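Side-chain contacts in BLUF domain-containing protein (Acinetobacter baumannii, PDB 6W6Z), which probably senses blue light through a bound flavin, as other BLUF photoreceptors do, and is linked to biofilm formation and iron uptake: residues L26-D31 and D70-N75; L5-Q10 and R62-I67. All blocks are in the same frame, centred on the assembly; numbering follows the deposited sequence.

Contact 1 of 2, residues L26-D31 and D70-N75; sequences LTEARD and DQRHYN. With FMN (flavin mononucleotide), chain B.
Glu28 on helix 18-36 and Arg72 in the loop that leads into strand 73-83 reach toward each other from opposite directions and form a salt bridge. The guanidinium meets the carboxylate end-on. Arg72 NH2 gives a bond to Glu28 OE1 at 2.8 Å, and this oxygen lies in the guanidinium plane. The second bond, from Arg72 NH1 to Glu28 OE2, is 3.1 Å and less straight. Both oxygens are met on the syn side, but the two flat groups are twisted by 27°. Glu28 reaches the site with a chain extended beyond CG. Arg72 instead bends at chi3 (-66°), which turns its NE edge back to Asp70.

Asp70 takes that edge side-on. Arg72 NE binds Asp70 OD1 at 2.8 Å with an angle of 174°, and NH2 binds OD2; both oxygens use their syn lone pairs. The anti lone pair of OD1 accepts the backbone N of Arg72, which makes an Asx turn within a type I beta turn from Asp70 to His73. The first torsion of Asp70 swings the carboxylate back over its own turn, where it meets both the backbone N and the guanidinium of Arg72. Two carboxylates thus hold the guanidinium along its edge and probably fix its rotation.

The network borders the ribityl chain of FMN in the flavin pocket of this BLUF domain. FMN O2' gives a bond of 2.6 Å to Asp70 OD2. FMN O3' lies 2.7 Å from Glu28 OE1 and is also close to Asp70 OD2. The positive charge of Arg72 probably eases the closeness of the two acids. His73 turns one ring face to a methyl of the flavin, FMN C8M, 3.7 Å above the plane and over its centre. At the pyrimidine end of the flavin, Ala29 CB touches FMN C4 at 3.4 Å.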
ATOM      1  N   LEU A  26       3.070  -3.516   8.386  1.00 17.85           N
ATOM      2  CA  LEU A  26       4.117  -2.454   8.233  1.00 17.99           C
ATOM      3  C   LEU A  26       5.464  -2.926   8.795  1.00 18.28           C
ATOM      4  O   LEU A  26       6.530  -2.594   8.194  1.00 18.24           O
ATOM      5  CB  LEU A  26       3.631  -1.178   8.913  1.00 19.15           C
ATOM      6  CG  LEU A  26       2.422  -0.527   8.253  1.00 20.18           C
ATOM      7  CD1 LEU A  26       1.883   0.586   9.143  1.00 19.35           C
ATOM      8  CD2 LEU A  26       2.762  -0.018   6.858  1.00 19.18           C
ATOM      9  N   THR A  27       5.469  -3.609   9.931  1.00 19.31           N
ATOM     10  CA  THR A  27       6.730  -4.179  10.468  1.00 22.67           C
ATOM     11  C   THR A  27       7.354  -5.103   9.416  1.00 23.24           C
ATOM     12  O   THR A  27       8.558  -4.944   9.167  1.00 23.30           O
ATOM     13  CB  THR A  27       6.521  -4.978  11.757  1.00 23.73           C
ATOM     14  OG1 THR A  27       5.994  -4.100  12.741  1.00 23.76           O
ATOM     15  CG2 THR A  27       7.813  -5.592  12.250  1.00 26.04           C
ATOM     16  N   GLU A  28       6.587  -6.043   8.863  1.00 22.38           N
ATOM     17  CA  GLU A  28       7.111  -7.021   7.856  1.00 24.66           C
ATOM     18  C   GLU A  28       7.577  -6.263   6.606  1.00 23.61           C
ATOM     19  O   GLU A  28       8.719  -6.510   6.134  1.00 23.16           O
ATOM     20  CB  GLU A  28       6.049  -8.043   7.473  1.00 25.62           C
ATOM     21  CG  GLU A  28       5.629  -8.962   8.610  1.00 26.52           C
ATOM     22  CD  GLU A  28       4.322  -9.682   8.328  1.00 26.30           C
ATOM     23  OE1 GLU A  28       4.068  -9.947   7.145  1.00 26.98           O
ATOM     24  OE2 GLU A  28       3.537  -9.947   9.276  1.00 24.51           O
ATOM     25  N   ALA A  29       6.720  -5.391   6.071  1.00 24.41           N
ATOM     26  CA  ALA A  29       6.979  -4.663   4.799  1.00 24.93           C
ATOM     27  C   ALA A  29       8.278  -3.862   4.935  1.00 24.76           C
ATOM     28  O   ALA A  29       9.154  -3.926   4.080  1.00 23.86           O
ATOM     29  CB  ALA A  29       5.827  -3.745   4.462  1.00 24.44           C
ATOM     30  N   ARG A  30       8.399  -3.097   6.001  1.00 22.48           N
ATOM     31  CA  ARG A  30       9.532  -2.154   6.123  1.00 23.96           C
ATOM     32  C   ARG A  30      10.865  -2.912   6.203  1.00 24.38           C
ATOM     33  O   ARG A  30      11.861  -2.391   5.653  1.00 26.39           O
ATOM     34  CB  ARG A  30       9.258  -1.210   7.287  1.00 23.75           C
ATOM     35  CG  ARG A  30       8.288  -0.103   6.909  1.00 22.91           C
ATOM     36  CD  ARG A  30       7.618   0.577   8.075  1.00 23.95           C
ATOM     37  NE  ARG A  30       6.689   1.569   7.591  1.00 22.25           N
ATOM     38  CZ  ARG A  30       5.844   2.278   8.354  1.00 23.59           C
ATOM     39  NH1 ARG A  30       5.832   2.126   9.676  1.00 26.28           N
ATOM     40  NH2 ARG A  30       5.047   3.170   7.800  1.00 22.71           N
ATOM     41  N   ASP A  31      10.914  -4.019   6.941  1.00 25.30           N
ATOM     42  CA  ASP A  31      12.126  -4.870   7.084  1.00 25.06           C
ATOM     43  C   ASP A  31      12.450  -5.518   5.742  1.00 25.42           C
ATOM     44  O   ASP A  31      13.602  -5.351   5.298  1.00 24.32           O
ATOM     45  CB  ASP A  31      11.935  -5.968   8.130  1.00 25.28           C
ATOM     46  N   ASP A  70      -1.483 -13.495   1.002  1.00 20.41           N
ATOM     47  CA  ASP A  70      -1.524 -13.092   2.430  1.00 18.16           C
ATOM     48  C   ASP A  70      -2.955 -13.302   2.940  1.00 19.29           C
ATOM     49  O   ASP A  70      -3.868 -12.808   2.267  1.00 19.61           O
ATOM     50  CB  ASP A  70      -1.001 -11.671   2.610  1.00 18.89           C
ATOM     51  CG  ASP A  70      -0.694 -11.316   4.050  1.00 18.46           C
ATOM     52  OD1 ASP A  70      -1.642 -11.320   4.881  1.00 18.78           O
ATOM     53  OD2 ASP A  70       0.480 -11.019   4.319  1.00 20.17           O
ATOM     54  N   GLN A  71      -3.114 -13.951   4.103  1.00 19.60           N
ATOM     55  CA  GLN A  71      -4.429 -14.210   4.780  1.00 22.49           C
ATOM     56  C   GLN A  71      -5.190 -12.904   5.110  1.00 20.25           C
ATOM     57  O   GLN A  71      -6.462 -12.926   5.295  1.00 20.45           O
ATOM     58  CB  GLN A  71      -4.152 -14.967   6.079  1.00 25.03           C
ATOM     59  CG  GLN A  71      -5.410 -15.394   6.822  1.00 29.98           C
ATOM     60  CD  GLN A  71      -5.927 -14.387   7.822  1.00 30.65           C
ATOM     61  OE1 GLN A  71      -5.190 -13.543   8.326  1.00 27.97           O
ATOM     62  NE2 GLN A  71      -7.212 -14.501   8.136  1.00 26.18           N
ATOM     63  N   ARG A  72      -4.475 -11.794   5.223  1.00 19.69           N
ATOM     64  CA  ARG A  72      -5.024 -10.518   5.809  1.00 18.25           C
ATOM     65  C   ARG A  72      -5.821  -9.703   4.787  1.00 18.89           C
ATOM     66  O   ARG A  72      -6.515  -8.684   5.164  1.00 20.04           O
ATOM     67  CB  ARG A  72      -3.873  -9.751   6.453  1.00 18.68           C
ATOM     68  CG  ARG A  72      -3.397 -10.435   7.724  1.00 19.62           C
ATOM     69  CD  ARG A  72      -2.089  -9.958   8.268  1.00 21.22           C
ATOM     70  NE  ARG A  72      -0.971 -10.267   7.396  1.00 20.48           N
ATOM     71  CZ  ARG A  72       0.279 -10.013   7.725  1.00 22.61           C
ATOM     72  NH1 ARG A  72       0.540  -9.495   8.918  1.00 24.21           N
ATOM     73  NH2 ARG A  72       1.265 -10.281   6.889  1.00 22.75           N
ATOM     74  N   HIS A  73      -5.800 -10.083   3.520  1.00 18.39           N
ATOM     75  CA  HIS A  73      -6.620  -9.425   2.476  1.00 19.37           C
ATOM     76  C   HIS A  73      -7.003 -10.454   1.405  1.00 21.49           C
ATOM     77  O   HIS A  73      -6.484 -11.604   1.492  1.00 20.11           O
ATOM     78  CB  HIS A  73      -5.906  -8.186   1.926  1.00 17.69           C
ATOM     79  CG  HIS A  73      -4.685  -8.491   1.124  1.00 18.18           C
ATOM     80  ND1 HIS A  73      -4.086  -7.540   0.355  1.00 17.17           N
ATOM     81  CD2 HIS A  73      -3.944  -9.619   0.990  1.00 18.48           C
ATOM     82  CE1 HIS A  73      -3.031  -8.068  -0.251  1.00 19.79           C
ATOM     83  NE2 HIS A  73      -2.899  -9.343   0.129  1.00 16.34           N
ATOM     84  N   TYR A  74      -7.937 -10.076   0.534  1.00 20.62           N
ATOM     85  CA  TYR A  74      -8.518 -10.935  -0.531  1.00 20.60           C
ATOM     86  C   TYR A  74      -9.100 -10.045  -1.622  1.00 21.78           C
ATOM     87  O   TYR A  74      -9.084  -8.795  -1.467  1.00 20.39           O
ATOM     88  CB  TYR A  74      -9.580 -11.886   0.039  1.00 19.95           C
ATOM     89  CG  TYR A  74     -10.840 -11.189   0.497  1.00 20.47           C
ATOM     90  CD1 TYR A  74     -10.920 -10.517   1.707  1.00 20.41           C
ATOM     91  CD2 TYR A  74     -11.983 -11.258  -0.272  1.00 20.87           C
ATOM     92  CE1 TYR A  74     -12.084  -9.870   2.091  1.00 20.69           C
ATOM     93  CE2 TYR A  74     -13.158 -10.662   0.118  1.00 21.63           C
ATOM     94  CZ  TYR A  74     -13.205  -9.933   1.285  1.00 23.15           C
ATOM     95  OH  TYR A  74     -14.400  -9.346   1.601  1.00 23.06           O
ATOM     96  N   ASN A  75      -9.576 -10.650  -2.726  1.00 21.65           N
ATOM     97  CA  ASN A  75     -10.180  -9.860  -3.828  1.00 23.65           C
ATOM     98  C   ASN A  75      -9.119  -8.873  -4.357  1.00 20.94           C
ATOM     99  O   ASN A  75      -9.416  -7.699  -4.515  1.00 20.78           O
ATOM    100  CB  ASN A  75     -11.410  -9.084  -3.332  1.00 28.32           C
ATOM    101  CG  ASN A  75     -12.340  -8.615  -4.436  1.00 36.65           C
ATOM    102  OD1 ASN A  75     -13.196  -9.374  -4.866  1.00 44.00           O
ATOM    103  ND2 ASN A  75     -12.214  -7.361  -4.870  1.00 38.95           N
TER
HETATM  104  N1  FMN B 201       5.478  -7.716   2.782  1.00 20.53           N
HETATM  105  C2  FMN B 201       6.591  -7.089   2.366  1.00 23.19           C
HETATM  106  O2  FMN B 201       7.698  -7.701   2.508  1.00 22.76           O
HETATM  107  N3  FMN B 201       6.546  -5.917   1.699  1.00 20.03           N
HETATM  108  C4  FMN B 201       5.401  -5.254   1.471  1.00 20.24           C
HETATM  109  O4  FMN B 201       5.357  -4.169   0.897  1.00 19.85           O
HETATM  110  C4A FMN B 201       4.159  -5.844   1.953  1.00 18.76           C
HETATM  111  N5  FMN B 201       2.984  -5.269   1.800  1.00 18.16           N
HETATM  112  C5A FMN B 201       1.877  -5.933   2.220  1.00 18.46           C
HETATM  113  C6  FMN B 201       0.662  -5.309   2.056  1.00 17.64           C
HETATM  114  C7  FMN B 201      -0.509  -5.945   2.433  1.00 19.16           C
HETATM  115  C7M FMN B 201      -1.795  -5.203   2.241  1.00 18.43           C
HETATM  116  C8  FMN B 201      -0.478  -7.226   3.160  1.00 17.95           C
HETATM  117  C8M FMN B 201      -1.797  -7.845   3.599  1.00 18.66           C
HETATM  118  C9  FMN B 201       0.748  -7.850   3.318  1.00 18.75           C
HETATM  119  C9A FMN B 201       1.917  -7.221   2.907  1.00 19.37           C
HETATM  120  N10 FMN B 201       3.169  -7.788   3.111  1.00 19.94           N
HETATM  121  C10 FMN B 201       4.283  -7.135   2.621  1.00 19.66           C
HETATM  122  C1' FMN B 201       3.368  -9.097   3.820  1.00 23.39           C
HETATM  123  C2' FMN B 201       3.536 -10.322   2.949  1.00 25.96           C
HETATM  124  O2' FMN B 201       2.252 -10.683   2.415  1.00 24.35           O
HETATM  125  C3' FMN B 201       4.080 -11.466   3.845  1.00 34.49           C
HETATM  126  O3' FMN B 201       3.364 -11.556   5.082  1.00 31.72           O
HETATM  127  C4' FMN B 201       5.519 -11.263   4.275  1.00 40.50           C
HETATM  128  O4' FMN B 201       6.346 -11.040   3.110  1.00 44.82           O
HETATM  129  C5' FMN B 201       6.048 -12.516   5.017  1.00 52.21           C
HETATM  130  O5' FMN B 201       6.069 -13.703   4.195  1.00 56.75           O
HETATM  131  P   FMN B 201       6.668 -15.151   4.704  1.00 61.03           P
HETATM  132  O1P FMN B 201       5.436 -15.866   5.227  1.00 66.53           O
HETATM  133  O2P FMN B 201       7.257 -15.707   3.419  1.00 61.78           O
HETATM  134  O3P FMN B 201       7.687 -14.870   5.794  1.00 65.04           O

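Contact 2 of 2, residues L5-Q10 and R62-I67; sequences LCYASQ and RLFEKI. With FMN (flavin mononucleotide), chain B.
Leu5 and Tyr7 of strand 2-11 meet Phe64 and Ile67 of helix 57-67 in a buried contact. No hydrogen bond crosses between the two segments.

The CH-pi contact comes from Leu5. Its CD2 methyl sits over one face of the Phe64 ring, 3.9 Å from the centroid and 12° off the normal. The other methyl, CD1, lies 3.8 Å from Phe64 CD2. The first torsion of Phe64 sets CG opposite the backbone N, which carries the ring out from the helix toward the strand.

The aromatic pair is oblique. The Tyr7 and Phe64 side chains run past one another in opposing directions, with ring planes at 37°, and Phe64 CE1 comes within 3.6 Å of Tyr7 CD2.

Apolar packing continues at the phenol end of Tyr7. Ile67 CG2 touches Tyr7 CZ at 3.8 Å and approaches OH more closely. The polar partner of this hydroxyl is Gln51 OE1, to which it is hydrogen-bonded. Ile67 sends its other branch to the flavin, with CD1 3.7 Å from FMN N5. Leu63 also lines the ring system, its CD1 3.6 Å from FMN C2.

The polar contact with the ligand is made by Lys66. Two bends late in the Lys66 chain bring NZ round to FMN O4' on the ribityl chain, where it gives a 2.7 Å bond.

Segment 62-67 runs nearly parallel to segment 5-10, at 11°, and their axes come within 10.7 Å. The helix packs on the sheet of the BLUF fold, where strand 2-11 lies between strands 48-54 and 73-83. Trp78 of strand 73-83 meets the Phe64 ring and also touches Leu5.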
ATOM      1  N   LEU A   5       4.354  -1.009  -9.326  1.00 21.10           N
ATOM      2  CA  LEU A   5       3.203  -1.950  -9.406  1.00 21.03           C
ATOM      3  C   LEU A   5       2.178  -1.465  -8.396  1.00 19.80           C
ATOM      4  O   LEU A   5       2.555  -1.259  -7.220  1.00 19.17           O
ATOM      5  CB  LEU A   5       3.653  -3.385  -9.100  1.00 23.05           C
ATOM      6  CG  LEU A   5       2.571  -4.463  -9.260  1.00 21.45           C
ATOM      7  CD1 LEU A   5       3.187  -5.806  -9.663  1.00 23.89           C
ATOM      8  CD2 LEU A   5       1.713  -4.610  -8.009  1.00 21.44           C
ATOM      9  N   CYS A   6       0.928  -1.329  -8.820  1.00 20.12           N
ATOM     10  CA  CYS A   6      -0.169  -0.820  -7.966  1.00 19.55           C
ATOM     11  C   CYS A   6      -1.279  -1.859  -7.960  1.00 19.74           C
ATOM     12  O   CYS A   6      -1.604  -2.407  -9.037  1.00 18.40           O
ATOM     13  CB  CYS A   6      -0.724   0.531  -8.437  1.00 22.00           C
ATOM     14  SG  CYS A   6       0.524   1.853  -8.498  1.00 25.30           S
ATOM     15  N   TYR A   7      -1.889  -2.063  -6.808  1.00 17.60           N
ATOM     16  CA  TYR A   7      -3.067  -2.934  -6.687  1.00 17.50           C
ATOM     17  C   TYR A   7      -3.928  -2.425  -5.551  1.00 19.07           C
ATOM     18  O   TYR A   7      -3.501  -1.666  -4.664  1.00 15.93           O
ATOM     19  CB  TYR A   7      -2.638  -4.400  -6.525  1.00 17.47           C
ATOM     20  CG  TYR A   7      -2.164  -4.682  -5.128  1.00 17.51           C
ATOM     21  CD1 TYR A   7      -3.070  -5.011  -4.130  1.00 16.61           C
ATOM     22  CD2 TYR A   7      -0.831  -4.505  -4.779  1.00 18.11           C
ATOM     23  CE1 TYR A   7      -2.649  -5.197  -2.819  1.00 17.97           C
ATOM     24  CE2 TYR A   7      -0.400  -4.719  -3.474  1.00 19.12           C
ATOM     25  CZ  TYR A   7      -1.318  -5.047  -2.491  1.00 18.02           C
ATOM     26  OH  TYR A   7      -0.911  -5.188  -1.198  1.00 20.27           O
ATOM     27  N   ALA A   8      -5.174  -2.872  -5.567  1.00 19.35           N
ATOM     28  CA  ALA A   8      -6.074  -2.618  -4.445  1.00 18.94           C
ATOM     29  C   ALA A   8      -6.647  -3.970  -4.000  1.00 17.30           C
ATOM     30  O   ALA A   8      -6.614  -4.967  -4.784  1.00 16.93           O
ATOM     31  CB  ALA A   8      -7.128  -1.594  -4.827  1.00 21.11           C
ATOM     32  N   SER A   9      -7.057  -4.049  -2.747  1.00 17.14           N
ATOM     33  CA  SER A   9      -7.541  -5.317  -2.129  1.00 19.41           C
ATOM     34  C   SER A   9      -8.587  -4.999  -1.061  1.00 18.60           C
ATOM     35  O   SER A   9      -8.659  -3.853  -0.597  1.00 18.22           O
ATOM     36  CB  SER A   9      -6.411  -6.119  -1.519  1.00 18.63           C
ATOM     37  OG  SER A   9      -5.886  -5.438  -0.389  1.00 16.73           O
ATOM     38  N   GLN A  10      -9.379  -6.003  -0.710  1.00 18.58           N
ATOM     39  CA  GLN A  10     -10.338  -5.918   0.418  1.00 20.41           C
ATOM     40  C   GLN A  10      -9.655  -6.467   1.671  1.00 19.74           C
ATOM     41  O   GLN A  10      -8.997  -7.551   1.641  1.00 17.18           O
ATOM     42  CB  GLN A  10     -11.613  -6.684   0.075  1.00 20.95           C
ATOM     43  CG  GLN A  10     -12.725  -6.419   1.075  1.00 24.18           C
ATOM     44  CD  GLN A  10     -13.331  -5.039   0.951  1.00 29.40           C
ATOM     45  OE1 GLN A  10     -13.108  -4.333  -0.018  1.00 35.30           O
ATOM     46  NE2 GLN A  10     -14.140  -4.650   1.922  1.00 29.28           N
ATOM     47  N   ARG A  62       7.970 -10.882  -7.602  1.00 24.85           N
ATOM     48  CA  ARG A  62       8.058 -11.997  -6.630  1.00 26.04           C
ATOM     49  C   ARG A  62       7.389 -11.548  -5.323  1.00 25.41           C
ATOM     50  O   ARG A  62       6.587 -12.351  -4.742  1.00 23.79           O
ATOM     51  CB  ARG A  62       9.523 -12.436  -6.528  1.00 28.31           C
ATOM     52  N   LEU A  63       7.578 -10.283  -4.918  1.00 22.75           N
ATOM     53  CA  LEU A  63       6.945  -9.754  -3.681  1.00 22.40           C
ATOM     54  C   LEU A  63       5.434  -9.728  -3.897  1.00 21.02           C
ATOM     55  O   LEU A  63       4.734 -10.256  -3.057  1.00 20.45           O
ATOM     56  CB  LEU A  63       7.474  -8.367  -3.326  1.00 22.00           C
ATOM     57  CG  LEU A  63       6.719  -7.642  -2.214  1.00 23.54           C
ATOM     58  CD1 LEU A  63       6.697  -8.464  -0.932  1.00 25.27           C
ATOM     59  CD2 LEU A  63       7.319  -6.289  -1.919  1.00 24.86           C
ATOM     60  N   PHE A  64       4.944  -9.182  -5.014  1.00 21.57           N
ATOM     61  CA  PHE A  64       3.487  -9.162  -5.305  1.00 22.43           C
ATOM     62  C   PHE A  64       2.889 -10.587  -5.255  1.00 21.54           C
ATOM     63  O   PHE A  64       1.744 -10.730  -4.745  1.00 20.64           O
ATOM     64  CB  PHE A  64       3.210  -8.459  -6.635  1.00 20.94           C
ATOM     65  CG  PHE A  64       1.748  -8.347  -6.969  1.00 22.12           C
ATOM     66  CD1 PHE A  64       0.846  -7.792  -6.058  1.00 23.55           C
ATOM     67  CD2 PHE A  64       1.282  -8.704  -8.219  1.00 23.47           C
ATOM     68  CE1 PHE A  64      -0.497  -7.671  -6.368  1.00 22.28           C
ATOM     69  CE2 PHE A  64      -0.054  -8.529  -8.550  1.00 25.00           C
ATOM     70  CZ  PHE A  64      -0.942  -8.025  -7.625  1.00 24.00           C
ATOM     71  N   GLU A  65       3.554 -11.599  -5.835  1.00 23.09           N
ATOM     72  CA  GLU A  65       3.091 -13.031  -5.811  1.00 26.29           C
ATOM     73  C   GLU A  65       2.875 -13.483  -4.367  1.00 22.83           C
ATOM     74  O   GLU A  65       1.815 -14.042  -4.086  1.00 24.09           O
ATOM     75  CB  GLU A  65       4.072 -13.968  -6.530  1.00 30.59           C
ATOM     76  CG  GLU A  65       3.661 -14.315  -7.956  1.00 41.26           C
ATOM     77  CD  GLU A  65       4.789 -14.653  -8.937  1.00 47.63           C
ATOM     78  OE1 GLU A  65       5.897 -15.003  -8.486  1.00 49.28           O
ATOM     79  OE2 GLU A  65       4.558 -14.548 -10.169  1.00 53.91           O
ATOM     80  N   LYS A  66       3.796 -13.140  -3.472  1.00 22.95           N
ATOM     81  CA  LYS A  66       3.724 -13.425  -2.020  1.00 24.44           C
ATOM     82  C   LYS A  66       2.555 -12.668  -1.390  1.00 20.95           C
ATOM     83  O   LYS A  66       1.780 -13.303  -0.668  1.00 19.92           O
ATOM     84  CB  LYS A  66       5.041 -13.078  -1.320  1.00 27.30           C
ATOM     85  CG  LYS A  66       6.228 -13.894  -1.813  1.00 34.84           C
ATOM     86  CD  LYS A  66       7.446 -14.016  -0.873  1.00 40.31           C
ATOM     87  CE  LYS A  66       7.714 -12.818   0.010  1.00 42.55           C
ATOM     88  NZ  LYS A  66       6.937 -12.894   1.270  1.00 47.18           N
ATOM     89  N   ILE A  67       2.401 -11.381  -1.692  1.00 18.53           N
ATOM     90  CA  ILE A  67       1.341 -10.540  -1.062  1.00 17.80           C
ATOM     91  C   ILE A  67      -0.015 -11.106  -1.484  1.00 18.48           C
ATOM     92  O   ILE A  67      -0.987 -11.095  -0.646  1.00 17.71           O
ATOM     93  CB  ILE A  67       1.490  -9.058  -1.443  1.00 19.29           C
ATOM     94  CG1 ILE A  67       2.726  -8.421  -0.808  1.00 21.40           C
ATOM     95  CG2 ILE A  67       0.220  -8.296  -1.125  1.00 19.54           C
ATOM     96  CD1 ILE A  67       3.122  -7.072  -1.438  1.00 24.20           C
TER
HETATM   97  N1  FMN B 201       5.478  -7.716   2.782  1.00 20.53           N
HETATM   98  C2  FMN B 201       6.591  -7.089   2.366  1.00 23.19           C
HETATM   99  O2  FMN B 201       7.698  -7.701   2.508  1.00 22.76           O
HETATM  100  N3  FMN B 201       6.546  -5.917   1.699  1.00 20.03           N
HETATM  101  C4  FMN B 201       5.401  -5.254   1.471  1.00 20.24           C
HETATM  102  O4  FMN B 201       5.357  -4.169   0.897  1.00 19.85           O
HETATM  103  C4A FMN B 201       4.159  -5.844   1.953  1.00 18.76           C
HETATM  104  N5  FMN B 201       2.984  -5.269   1.800  1.00 18.16           N
HETATM  105  C5A FMN B 201       1.877  -5.933   2.220  1.00 18.46           C
HETATM  106  C6  FMN B 201       0.662  -5.309   2.056  1.00 17.64           C
HETATM  107  C7  FMN B 201      -0.509  -5.945   2.433  1.00 19.16           C
HETATM  108  C7M FMN B 201      -1.795  -5.203   2.241  1.00 18.43           C
HETATM  109  C8  FMN B 201      -0.478  -7.226   3.160  1.00 17.95           C
HETATM  110  C8M FMN B 201      -1.797  -7.845   3.599  1.00 18.66           C
HETATM  111  C9  FMN B 201       0.748  -7.850   3.318  1.00 18.75           C
HETATM  112  C9A FMN B 201       1.917  -7.221   2.907  1.00 19.37           C
HETATM  113  N10 FMN B 201       3.169  -7.788   3.111  1.00 19.94           N
HETATM  114  C10 FMN B 201       4.283  -7.135   2.621  1.00 19.66           C
HETATM  115  C1' FMN B 201       3.368  -9.097   3.820  1.00 23.39           C
HETATM  116  C2' FMN B 201       3.536 -10.322   2.949  1.00 25.96           C
HETATM  117  O2' FMN B 201       2.252 -10.683   2.415  1.00 24.35           O
HETATM  118  C3' FMN B 201       4.080 -11.466   3.845  1.00 34.49           C
HETATM  119  O3' FMN B 201       3.364 -11.556   5.082  1.00 31.72           O
HETATM  120  C4' FMN B 201       5.519 -11.263   4.275  1.00 40.50           C
HETATM  121  O4' FMN B 201       6.346 -11.040   3.110  1.00 44.82           O
HETATM  122  C5' FMN B 201       6.048 -12.516   5.017  1.00 52.21           C
HETATM  123  O5' FMN B 201       6.069 -13.703   4.195  1.00 56.75           O
HETATM  124  P   FMN B 201       6.668 -15.151   4.704  1.00 61.03           P
HETATM  125  O1P FMN B 201       5.436 -15.866   5.227  1.00 66.53           O
HETATM  126  O2P FMN B 201       7.257 -15.707   3.419  1.00 61.78           O
HETATM  127  O3P FMN B 201       7.687 -14.870   5.794  1.00 65.04           O

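Contacts 1 and 2 have centres about 9 Å apart and alternate along the chain: 5-10, 26-31, 62-67, 70-75. Strand 2-11 leads on to helix 18-36, and helix 57-67 to strand 73-83. The two strands are neighbours in the same mixed sheet. Both contacts touch the one FMN, which joins helix 18-36 to helix 57-67. His73 links them directly: its NE2 lies 2.7 Å from Ile67 O and its ND1 2.9 Å from Ser9 OG, both probable hydrogen bonds. Contact 1 is polar and its touching residues are partly exposed; contact 2 is buried and mostly apolar. Together they line parts of one flavin pocket, consistent with a BLUF photoreceptor.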